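Local structure of sensor protein kinase HptS (Staphylococcus aureus, 6LKI) at residues Q32-T37 with L91-S96; T59-L64 with T72-H77; N82-S87 with I102-T107. The protein probably acts as the histidine kinase of a two-component system, sensing an external signal with this double-domain region and passing it on by phosphotransfer from a histidine. All blocks are in the same frame, centred on the assembly; numbering follows the deposited sequence.

Contact 1. Residues Q32-T37 with L91-S96; sequences QELDLT and LKFKNS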
loop_
_atom_site.group_PDB
_atom_site.type_symbol
_atom_site.label_atom_id
_atom_site.label_comp_id
_atom_site.label_asym_id
_atom_site.label_seq_id
_atom_site.Cartn_x
_atom_site.Cartn_y
_atom_site.Cartn_z
ATOM N N GLN B 32 22.691 -2.709 8.449
ATOM C CA GLN B 32 22.296 -3.601 9.533
ATOM C C GLN B 32 22.704 -3.075 10.903
ATOM O O GLN B 32 22.207 -3.581 11.915
ATOM C CB GLN B 32 22.893 -4.992 9.309
ATOM C CG GLN B 32 22.442 -5.651 8.016
ATOM C CD GLN B 32 23.002 -7.048 7.843
ATOM O OE1 GLN B 32 22.813 -7.916 8.695
ATOM N NE2 GLN B 32 23.699 -7.272 6.735
ATOM N N GLU B 33 23.588 -2.080 10.960
ATOM C CA GLU B 33 23.994 -1.449 12.207
ATOM C C GLU B 33 23.207 -0.182 12.515
ATOM O O GLU B 33 23.391 0.398 13.589
ATOM C CB GLU B 33 25.490 -1.120 12.166
ATOM C CG GLU B 33 26.402 -2.335 12.173
ATOM C CD GLU B 33 26.315 -3.116 13.468
ATOM O OE1 GLU B 33 26.136 -4.352 13.410
ATOM O OE2 GLU B 33 26.425 -2.494 14.545
ATOM N N LEU B 34 22.339 0.257 11.609
ATOM C CA LEU B 34 21.651 1.536 11.738
ATOM C C LEU B 34 20.211 1.307 12.181
ATOM O O LEU B 34 19.448 0.617 11.496
ATOM C CB LEU B 34 21.696 2.308 10.420
ATOM C CG LEU B 34 23.090 2.768 9.986
ATOM C CD1 LEU B 34 23.054 3.400 8.603
ATOM C CD2 LEU B 34 23.675 3.733 11.005
ATOM N N ASP B 35 19.849 1.889 13.323
ATOM C CA ASP B 35 18.497 1.820 13.868
ATOM C C ASP B 35 17.756 3.084 13.443
ATOM O O ASP B 35 18.029 4.173 13.957
ATOM C CB ASP B 35 18.546 1.680 15.390
ATOM C CG ASP B 35 17.166 1.554 16.024
ATOM O OD1 ASP B 35 16.144 1.720 15.325
ATOM O OD2 ASP B 35 17.107 1.286 17.243
ATOM N N LEU B 36 16.810 2.936 12.517
ATOM C CA LEU B 36 16.111 4.087 11.958
ATOM C C LEU B 36 15.042 4.655 12.886
ATOM O O LEU B 36 14.332 5.584 12.487
ATOM C CB LEU B 36 15.496 3.721 10.604
ATOM C CG LEU B 36 16.519 3.361 9.521
ATOM C CD1 LEU B 36 15.885 3.366 8.139
ATOM C CD2 LEU B 36 17.717 4.305 9.568
ATOM N N THR B 37 14.901 4.125 14.099
ATOM C CA THR B 37 14.166 4.819 15.147
ATOM C C THR B 37 15.064 5.738 15.961
ATOM O O THR B 37 14.563 6.489 16.806
ATOM C CB THR B 37 13.475 3.819 16.080
ATOM O OG1 THR B 37 14.462 3.028 16.754
ATOM C CG2 THR B 37 12.546 2.905 15.292
ATOM N N LEU B 91 15.864 -3.822 2.095
ATOM C CA LEU B 91 17.054 -3.621 2.911
ATOM C C LEU B 91 16.767 -3.954 4.367
ATOM O O LEU B 91 15.733 -3.559 4.913
ATOM C CB LEU B 91 17.554 -2.176 2.802
ATOM C CG LEU B 91 17.813 -1.652 1.388
ATOM C CD1 LEU B 91 18.162 -0.171 1.427
ATOM C CD2 LEU B 91 18.919 -2.451 0.716
ATOM N N LYS B 92 17.694 -4.674 4.993
ATOM C CA LYS B 92 17.590 -5.012 6.408
ATOM C C LYS B 92 18.377 -3.986 7.215
ATOM O O LYS B 92 19.606 -3.911 7.111
ATOM C CB LYS B 92 18.106 -6.424 6.674
ATOM C CG LYS B 92 18.166 -6.777 8.155
ATOM C CD LYS B 92 18.862 -8.107 8.396
ATOM C CE LYS B 92 18.907 -8.442 9.881
ATOM N NZ LYS B 92 19.590 -7.377 10.673
ATOM N N PHE B 93 17.670 -3.192 8.012
ATOM C CA PHE B 93 18.295 -2.297 8.968
ATOM C C PHE B 93 18.307 -2.962 10.343
ATOM O O PHE B 93 17.846 -4.091 10.521
ATOM C CB PHE B 93 17.574 -0.947 8.995
ATOM C CG PHE B 93 17.985 -0.022 7.883
ATOM C CD1 PHE B 93 17.482 -0.189 6.602
ATOM C CD2 PHE B 93 18.876 1.012 8.119
ATOM C CE1 PHE B 93 17.859 0.660 5.577
ATOM C CE2 PHE B 93 19.259 1.865 7.097
ATOM C CZ PHE B 93 18.749 1.689 5.825
ATOM N N LYS B 94 18.847 -2.245 11.331
ATOM C CA LYS B 94 18.995 -2.821 12.664
ATOM C C LYS B 94 17.647 -3.091 13.323
ATOM O O LYS B 94 17.513 -4.059 14.080
ATOM C CB LYS B 94 19.836 -1.892 13.539
ATOM C CG LYS B 94 20.252 -2.480 14.875
ATOM C CD LYS B 94 21.030 -1.456 15.686
ATOM C CE LYS B 94 21.490 -2.028 17.014
ATOM N NZ LYS B 94 22.451 -3.150 16.835
ATOM N N ASN B 95 16.643 -2.263 13.043
ATOM C CA ASN B 95 15.359 -2.347 13.728
ATOM C C ASN B 95 14.273 -3.039 12.917
ATOM O O ASN B 95 13.389 -3.669 13.505
ATOM C CB ASN B 95 14.871 -0.945 14.105
ATOM C CG ASN B 95 14.712 -0.044 12.898
ATOM O OD1 ASN B 95 15.607 0.049 12.057
ATOM N ND2 ASN B 95 13.564 0.619 12.800
ATOM N N SER B 96 14.308 -2.935 11.593
ATOM C CA SER B 96 13.242 -3.468 10.751
ATOM C C SER B 96 13.739 -3.503 9.311
ATOM O O SER B 96 14.860 -3.085 9.006
ATOM C CB SER B 96 11.964 -2.633 10.879
ATOM O OG SER B 96 10.918 -3.169 10.089
#

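Contact 2. Residues T59-L64 with T72-H77; sequences TLYYEL and TNNYEH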
loop_
_atom_site.group_PDB
_atom_site.type_symbol
_atom_site.label_atom_id
_atom_site.label_comp_id
_atom_site.label_asym_id
_atom_site.label_seq_id
_atom_site.Cartn_x
_atom_site.Cartn_y
_atom_site.Cartn_z
ATOM N N THR B 59 18.428 13.545 -12.212
ATOM C CA THR B 59 17.669 14.001 -11.052
ATOM C C THR B 59 16.936 12.802 -10.466
ATOM O O THR B 59 16.004 12.273 -11.080
ATOM C CB THR B 59 16.690 15.106 -11.441
ATOM O OG1 THR B 59 17.413 16.225 -11.969
ATOM C CG2 THR B 59 15.886 15.556 -10.229
ATOM N N LEU B 60 17.361 12.364 -9.286
ATOM C CA LEU B 60 16.829 11.163 -8.663
ATOM C C LEU B 60 16.163 11.508 -7.341
ATOM O O LEU B 60 16.616 12.402 -6.619
ATOM C CB LEU B 60 17.935 10.125 -8.436
ATOM C CG LEU B 60 18.720 9.705 -9.679
ATOM C CD1 LEU B 60 19.853 8.766 -9.305
ATOM C CD2 LEU B 60 17.792 9.058 -10.695
ATOM N N TYR B 61 15.081 10.797 -7.036
ATOM C CA TYR B 61 14.389 10.906 -5.759
ATOM C C TYR B 61 14.326 9.528 -5.125
ATOM O O TYR B 61 13.976 8.548 -5.794
ATOM C CB TYR B 61 12.981 11.483 -5.937
ATOM C CG TYR B 61 12.993 12.921 -6.389
ATOM C CD1 TYR B 61 13.265 13.944 -5.493
ATOM C CD2 TYR B 61 12.763 13.254 -7.718
ATOM C CE1 TYR B 61 13.294 15.262 -5.904
ATOM C CE2 TYR B 61 12.788 14.570 -8.138
ATOM C CZ TYR B 61 13.053 15.569 -7.226
ATOM O OH TYR B 61 13.081 16.881 -7.636
ATOM N N TYR B 62 14.676 9.448 -3.847
ATOM C CA TYR B 62 14.588 8.195 -3.116
ATOM C C TYR B 62 13.378 8.204 -2.191
ATOM O O TYR B 62 12.973 9.248 -1.671
ATOM C CB TYR B 62 15.864 7.924 -2.310
ATOM C CG TYR B 62 16.245 9.005 -1.315
ATOM C CD1 TYR B 62 15.643 9.074 -0.062
ATOM C CD2 TYR B 62 17.225 9.938 -1.621
ATOM C CE1 TYR B 62 15.996 10.058 0.849
ATOM C CE2 TYR B 62 17.587 10.920 -0.717
ATOM C CZ TYR B 62 16.970 10.977 0.515
ATOM O OH TYR B 62 17.327 11.956 1.414
ATOM N N GLU B 63 12.796 7.024 -2.008
ATOM C CA GLU B 63 11.749 6.791 -1.019
ATOM C C GLU B 63 12.181 5.593 -0.185
ATOM O O GLU B 63 12.276 4.475 -0.702
ATOM C CB GLU B 63 10.391 6.545 -1.682
ATOM C CG GLU B 63 9.765 7.786 -2.305
ATOM C CD GLU B 63 8.317 7.573 -2.711
ATOM O OE1 GLU B 63 7.848 6.417 -2.667
ATOM O OE2 GLU B 63 7.646 8.563 -3.075
ATOM N N LEU B 64 12.473 5.830 1.090
ATOM C CA LEU B 64 12.849 4.779 2.030
ATOM C C LEU B 64 11.658 4.546 2.948
ATOM O O LEU B 64 11.359 5.381 3.810
ATOM C CB LEU B 64 14.098 5.167 2.820
ATOM C CG LEU B 64 14.730 4.078 3.687
ATOM C CD1 LEU B 64 15.144 2.880 2.843
ATOM C CD2 LEU B 64 15.919 4.636 4.458
ATOM N N THR B 72 12.359 10.592 2.492
ATOM C CA THR B 72 12.449 10.952 1.085
ATOM C C THR B 72 13.140 12.301 0.939
ATOM O O THR B 72 13.151 13.119 1.861
ATOM C CB THR B 72 11.059 10.991 0.431
ATOM O OG1 THR B 72 11.190 11.191 -0.982
ATOM C CG2 THR B 72 10.215 12.115 1.023
ATOM N N ASN B 73 13.730 12.518 -0.238
ATOM C CA ASN B 73 14.206 13.833 -0.642
ATOM C C ASN B 73 13.255 14.508 -1.622
ATOM O O ASN B 73 13.610 15.532 -2.215
ATOM C CB ASN B 73 15.607 13.738 -1.252
ATOM C CG ASN B 73 15.613 13.020 -2.584
ATOM O OD1 ASN B 73 14.859 12.072 -2.789
ATOM N ND2 ASN B 73 16.466 13.469 -3.498
ATOM N N ASN B 74 12.063 13.945 -1.812
ATOM C CA ASN B 74 11.027 14.547 -2.651
ATOM C C ASN B 74 10.241 15.558 -1.812
ATOM O O ASN B 74 9.057 15.396 -1.513
ATOM C CB ASN B 74 10.132 13.460 -3.236
ATOM C CG ASN B 74 9.090 14.001 -4.195
ATOM O OD1 ASN B 74 9.175 15.141 -4.650
ATOM N ND2 ASN B 74 8.097 13.176 -4.511
ATOM N N TYR B 75 10.947 16.629 -1.430
ATOM C CA TYR B 75 10.403 17.587 -0.472
ATOM C C TYR B 75 9.210 18.351 -1.035
ATOM O O TYR B 75 8.334 18.773 -0.271
ATOM C CB TYR B 75 11.494 18.563 -0.029
ATOM C CG TYR B 75 12.744 17.887 0.485
ATOM C CD1 TYR B 75 12.741 17.208 1.697
ATOM C CD2 TYR B 75 13.927 17.926 -0.241
ATOM C CE1 TYR B 75 13.883 16.585 2.172
ATOM C CE2 TYR B 75 15.074 17.309 0.225
ATOM C CZ TYR B 75 15.046 16.639 1.431
ATOM O OH TYR B 75 16.186 16.025 1.896
ATOM N N GLU B 76 9.158 18.545 -2.349
ATOM C CA GLU B 76 8.022 19.219 -2.967
ATOM C C GLU B 76 6.857 18.281 -3.242
ATOM O O GLU B 76 5.847 18.725 -3.802
ATOM C CB GLU B 76 8.452 19.901 -4.269
ATOM C CG GLU B 76 9.193 21.207 -4.065
ATOM C CD GLU B 76 9.432 21.950 -5.363
ATOM O OE1 GLU B 76 10.608 22.156 -5.727
ATOM O OE2 GLU B 76 8.441 22.328 -6.022
ATOM N N HIS B 77 6.977 17.004 -2.868
ATOM C CA HIS B 77 5.904 16.021 -3.029
ATOM C C HIS B 77 5.461 15.912 -4.486
ATOM O O HIS B 77 4.266 15.879 -4.791
ATOM C CB HIS B 77 4.717 16.341 -2.117
ATOM C CG HIS B 77 5.089 16.481 -0.674
ATOM N ND1 HIS B 77 4.882 17.641 0.039
ATOM C CD2 HIS B 77 5.663 15.608 0.186
ATOM C CE1 HIS B 77 5.308 17.476 1.278
ATOM N NE2 HIS B 77 5.788 16.250 1.394
HETATM O O HOH W 1 15.559 12.780 3.403
HETATM O O HOH W 2 8.283 10.927 -2.396
#

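Contact 3. Residues N82-S87 with I102-T107; sequences NMYLFS and IYMANT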
loop_
_atom_site.group_PDB
_atom_site.type_symbol
_atom_site.label_atom_id
_atom_site.label_comp_id
_atom_site.label_asym_id
_atom_site.label_seq_id
_atom_site.Cartn_x
_atom_site.Cartn_y
_atom_site.Cartn_z
ATOM N N ASN B 82 4.611 10.039 -12.236
ATOM C CA ASN B 82 5.128 10.692 -13.429
ATOM C C ASN B 82 6.639 10.558 -13.559
ATOM O O ASN B 82 7.239 11.224 -14.410
ATOM C CB ASN B 82 4.734 12.170 -13.436
ATOM C CG ASN B 82 3.233 12.371 -13.457
ATOM O OD1 ASN B 82 2.481 11.476 -13.845
ATOM N ND2 ASN B 82 2.787 13.550 -13.038
ATOM N N MET B 83 7.264 9.722 -12.736
ATOM C CA MET B 83 8.693 9.463 -12.794
ATOM C C MET B 83 8.944 8.027 -13.232
ATOM O O MET B 83 8.031 7.201 -13.311
ATOM C CB MET B 83 9.355 9.722 -11.435
ATOM C CG MET B 83 9.140 11.118 -10.883
ATOM S SD MET B 83 9.857 11.291 -9.240
ATOM C CE MET B 83 9.323 12.945 -8.811
ATOM N N TYR B 84 10.209 7.737 -13.514
ATOM C CA TYR B 84 10.641 6.409 -13.925
ATOM C C TYR B 84 11.168 5.662 -12.707
ATOM O O TYR B 84 12.167 6.074 -12.108
ATOM C CB TYR B 84 11.715 6.498 -15.007
ATOM C CG TYR B 84 12.328 5.168 -15.384
ATOM C CD1 TYR B 84 11.547 4.145 -15.907
ATOM C CD2 TYR B 84 13.688 4.937 -15.224
ATOM C CE1 TYR B 84 12.103 2.928 -16.255
ATOM C CE2 TYR B 84 14.253 3.723 -15.570
ATOM C CZ TYR B 84 13.455 2.724 -16.085
ATOM O OH TYR B 84 14.010 1.513 -16.432
ATOM N N LEU B 85 10.495 4.573 -12.338
ATOM C CA LEU B 85 10.977 3.718 -11.261
ATOM C C LEU B 85 12.247 3.017 -11.725
ATOM O O LEU B 85 12.204 2.154 -12.608
ATOM C CB LEU B 85 9.908 2.710 -10.852
ATOM C CG LEU B 85 10.317 1.740 -9.743
ATOM C CD1 LEU B 85 10.806 2.503 -8.520
ATOM C CD2 LEU B 85 9.163 0.818 -9.375
ATOM N N PHE B 86 13.230 3.314 -10.936
ATOM C CA PHE B 86 14.506 2.970 -11.552
ATOM C C PHE B 86 15.296 1.935 -10.761
ATOM O O PHE B 86 15.879 1.025 -11.358
ATOM C CB PHE B 86 15.351 4.237 -11.738
ATOM C CG PHE B 86 16.723 3.978 -12.304
ATOM C CD1 PHE B 86 16.904 3.776 -13.661
ATOM C CD2 PHE B 86 17.834 3.954 -11.478
ATOM C CE1 PHE B 86 18.159 3.540 -14.184
ATOM C CE2 PHE B 86 19.097 3.721 -11.999
ATOM C CZ PHE B 86 19.257 3.513 -13.354
ATOM N N SER B 87 15.050 1.695 -9.506
ATOM C CA SER B 87 15.564 0.579 -8.726
ATOM C C SER B 87 14.696 0.368 -7.494
ATOM O O SER B 87 14.099 1.308 -6.963
ATOM C CB SER B 87 17.022 0.805 -8.311
ATOM O OG SER B 87 17.134 1.880 -7.397
ATOM N N ILE B 102 14.133 4.166 -5.935
ATOM C CA ILE B 102 14.782 5.330 -6.529
ATOM C C ILE B 102 14.079 5.648 -7.841
ATOM O O ILE B 102 13.947 4.775 -8.707
ATOM C CB ILE B 102 16.286 5.093 -6.749
ATOM C CG1 ILE B 102 16.986 4.874 -5.406
ATOM C CG2 ILE B 102 16.908 6.265 -7.492
ATOM C CD1 ILE B 102 18.469 4.610 -5.523
ATOM N N TYR B 103 13.625 6.890 -7.980
ATOM C CA TYR B 103 12.893 7.344 -9.151
ATOM C C TYR B 103 13.729 8.352 -9.926
ATOM O O TYR B 103 14.442 9.167 -9.332
ATOM C CB TYR B 103 11.558 7.984 -8.756
ATOM C CG TYR B 103 10.610 7.048 -8.045
ATOM C CD1 TYR B 103 10.685 6.864 -6.671
ATOM C CD2 TYR B 103 9.639 6.348 -8.749
ATOM C CE1 TYR B 103 9.820 6.006 -6.017
ATOM C CE2 TYR B 103 8.768 5.491 -8.104
ATOM C CZ TYR B 103 8.863 5.324 -6.738
ATOM O OH TYR B 103 8.000 4.470 -6.092
ATOM N N MET B 104 13.632 8.298 -11.250
ATOM C CA MET B 104 14.283 9.258 -12.131
ATOM C C MET B 104 13.230 10.221 -12.661
ATOM O O MET B 104 12.269 9.796 -13.312
ATOM C CB MET B 104 15.002 8.550 -13.282
ATOM C CG MET B 104 15.843 9.469 -14.156
ATOM S SD MET B 104 14.894 10.258 -15.474
ATOM C CE MET B 104 14.584 8.860 -16.550
ATOM N N ALA B 105 13.409 11.512 -12.381
ATOM C CA ALA B 105 12.477 12.528 -12.857
ATOM C C ALA B 105 12.933 13.158 -14.167
ATOM O O ALA B 105 12.100 13.483 -15.020
ATOM C CB ALA B 105 12.292 13.613 -11.792
ATOM N N ASN B 106 14.241 13.335 -14.338
ATOM C CA ASN B 106 14.821 13.874 -15.563
ATOM C C ASN B 106 16.323 13.627 -15.514
ATOM O O ASN B 106 16.872 13.225 -14.485
ATOM C CB ASN B 106 14.518 15.368 -15.733
ATOM C CG ASN B 106 15.074 16.212 -14.601
ATOM O OD1 ASN B 106 16.283 16.433 -14.510
ATOM N ND2 ASN B 106 14.192 16.691 -13.732
ATOM N N THR B 107 16.978 13.859 -16.646
ATOM C CA THR B 107 18.429 13.844 -16.731
ATOM C C THR B 107 18.898 15.116 -17.420
ATOM O O THR B 107 18.171 15.683 -18.242
ATOM C CB THR B 107 18.955 12.620 -17.505
ATOM O OG1 THR B 107 18.797 12.831 -18.912
ATOM C CG2 THR B 107 18.216 11.353 -17.099
HETATM O O HOH W 3 9.133 13.248 -14.056
#

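Contact 1. Residues Q32-T37 with L91-S96
Leu36 lays its CD1 methyl over the centre of the Phe93 ring, 3.8 Å from the centroid and 10° off the ring normal, a CH-pi contact almost along that normal. The contact lies at the tip of the N-terminal domain, probably the membrane-distal one, of what looks like a double Cache sensor of two PAS-like domains: the loop between helices 2-31 and 39-55 meets the turn of the hairpin formed by strands 84-92 and 97-106. While Leu36 sits on a face, the carbonyl of Leu34 comes to the ring's edge, in its plane, with Leu34 O 3.4 Å from Phe93 CD2. Leu34 O also accepts from Lys94 N at 2.9 Å, the donor standing above the carbonyl plane. Phe31 stacks on the Phe93 ring and Tyr98 meets it edge-to-face.

Beyond the ring, Asn95 turns its side chain toward the loop. With chi1 at 59°, CG lies between the backbone N and the carbonyl carbon, and Asn95 OD1 accepts from Leu36 N at 3.2 Å; the N-H points well at the oxygen but arrives 67° out of the amide plane. Asn95 ND2 is held by the hydroxyl of Tyr98, so both ends of the amide are fixed. Crossing it at about a right angle, Asp35 forms an Asx turn and brings Asp35 OD1 to 3.2 Å from Asn95 CB. Asp35 OD1 accepts twice from the same face of its plane, from Thr37 N at 3.0 Å and from Thr37 OG1 at 2.6 Å.

Contact 2. Residues T59-L64 with T72-H77
Asn73 stacks its amide flat on the ring of Tyr62: the two planes are only 2° apart, and Asn73 OD1 lies 3.4 Å above the ring, offset toward its rim. The same amide reads the strand backbone. Asn73 OD1 accepts from Tyr62 N at 2.8 Å, while Asn73 ND2 makes a weak, nearly straight bond of 3.3 Å to Leu60 O, so the side chain occupies the edge of strand 59-66 much as a neighbouring strand's backbone would. One residue earlier, Thr72 OG1 donates to Tyr62 O at 2.7 Å; its chi1 of -173° sets the hydroxyl anti to the backbone N. Thr72 OG1 also accepts from Asn74 N at 3.0 Å, closing an ST turn around Asn73.

Further out, one water joins Tyr62 OH to Thr72 O. A second donates to Thr72 OG1 and Glu63 OE2 and accepts from Asn74 ND2, whose stronger partner is Leu78 O. Leu49, Leu50 and Ile53 of helix 39-55 also pack on Tyr62. After strand 69-72 come the ST turn and a type I turn from Asn74 to His77, with side-chain bonds continuing where backbone pairing stops, in an antiparallel sheet consistent with a PAS-like (Cache) domain.

Contact 3. Residues N82-S87 with I102-T107
Met83 leaves its backbone toward strand 97-106, and Met83 CB comes to 3.5 Å from Met104 O. Met83 CG follows, 4.1 Å from Ala105 CB; then Met83 SD sits 3.8 Å from Tyr103 CB and oblique to the Tyr103 ring, a Met-aromatic contact at 5.4 Å from the centroid. An extended chain, chi2 176°, carries CE onward to the Tyr61 ring on strand 59-66. Over one face of Tyr103 lies Leu85 CD1, offset toward the rim and nearest to CE2.

The backbones beneath form an antiparallel beta hairpin, strands 84-92 and 97-106, within a four-stranded sheet of order 2-1-4-3. Tyr84 and Met104 are a hydrogen-bonded pair with both bonds made; Leu85 and Tyr103 follow as a non-hydrogen-bonded pair. A classic beta bulge then puts Phe86 and Ser87 opposite Ile102: Ile102 O takes Phe86 N at 2.8 Å and, weakly, Ser87 N, while Ile102 N returns a bond to Ser87 O. On the face of Tyr84 and Met104, the bent Met104 chain brings Met104 CE to 4.0 Å from Tyr84 CB. The Tyr84 hydroxyl reaches His163 of the second sheet, and Phe86 meets the His160 ring. A water donates to both Asn82 O and Ala105 O.

In the fold
Contacts 2 and 3 sit close together, their centres about 10 Å apart, and share the sheet through neighbouring strands 59-66 and 97-106; Tyr61 O and Tyr103 N are probably hydrogen-bonded between them. Contact 3 is buried near the middle of the chain and relies on backbone pairing with apolar and aromatic side chains. Contact 2 is partly buried at the sheet's edge, where asparagine and threonine side chains and waters do the bonding. Contact 1 is a surface contact about 25 Å between centres from contact 3, at the other end of strand 84-92, and mixes one aromatic anchor with loop-to-turn bonds. Leu36 of contact 1 packs on Leu64 of contact 2.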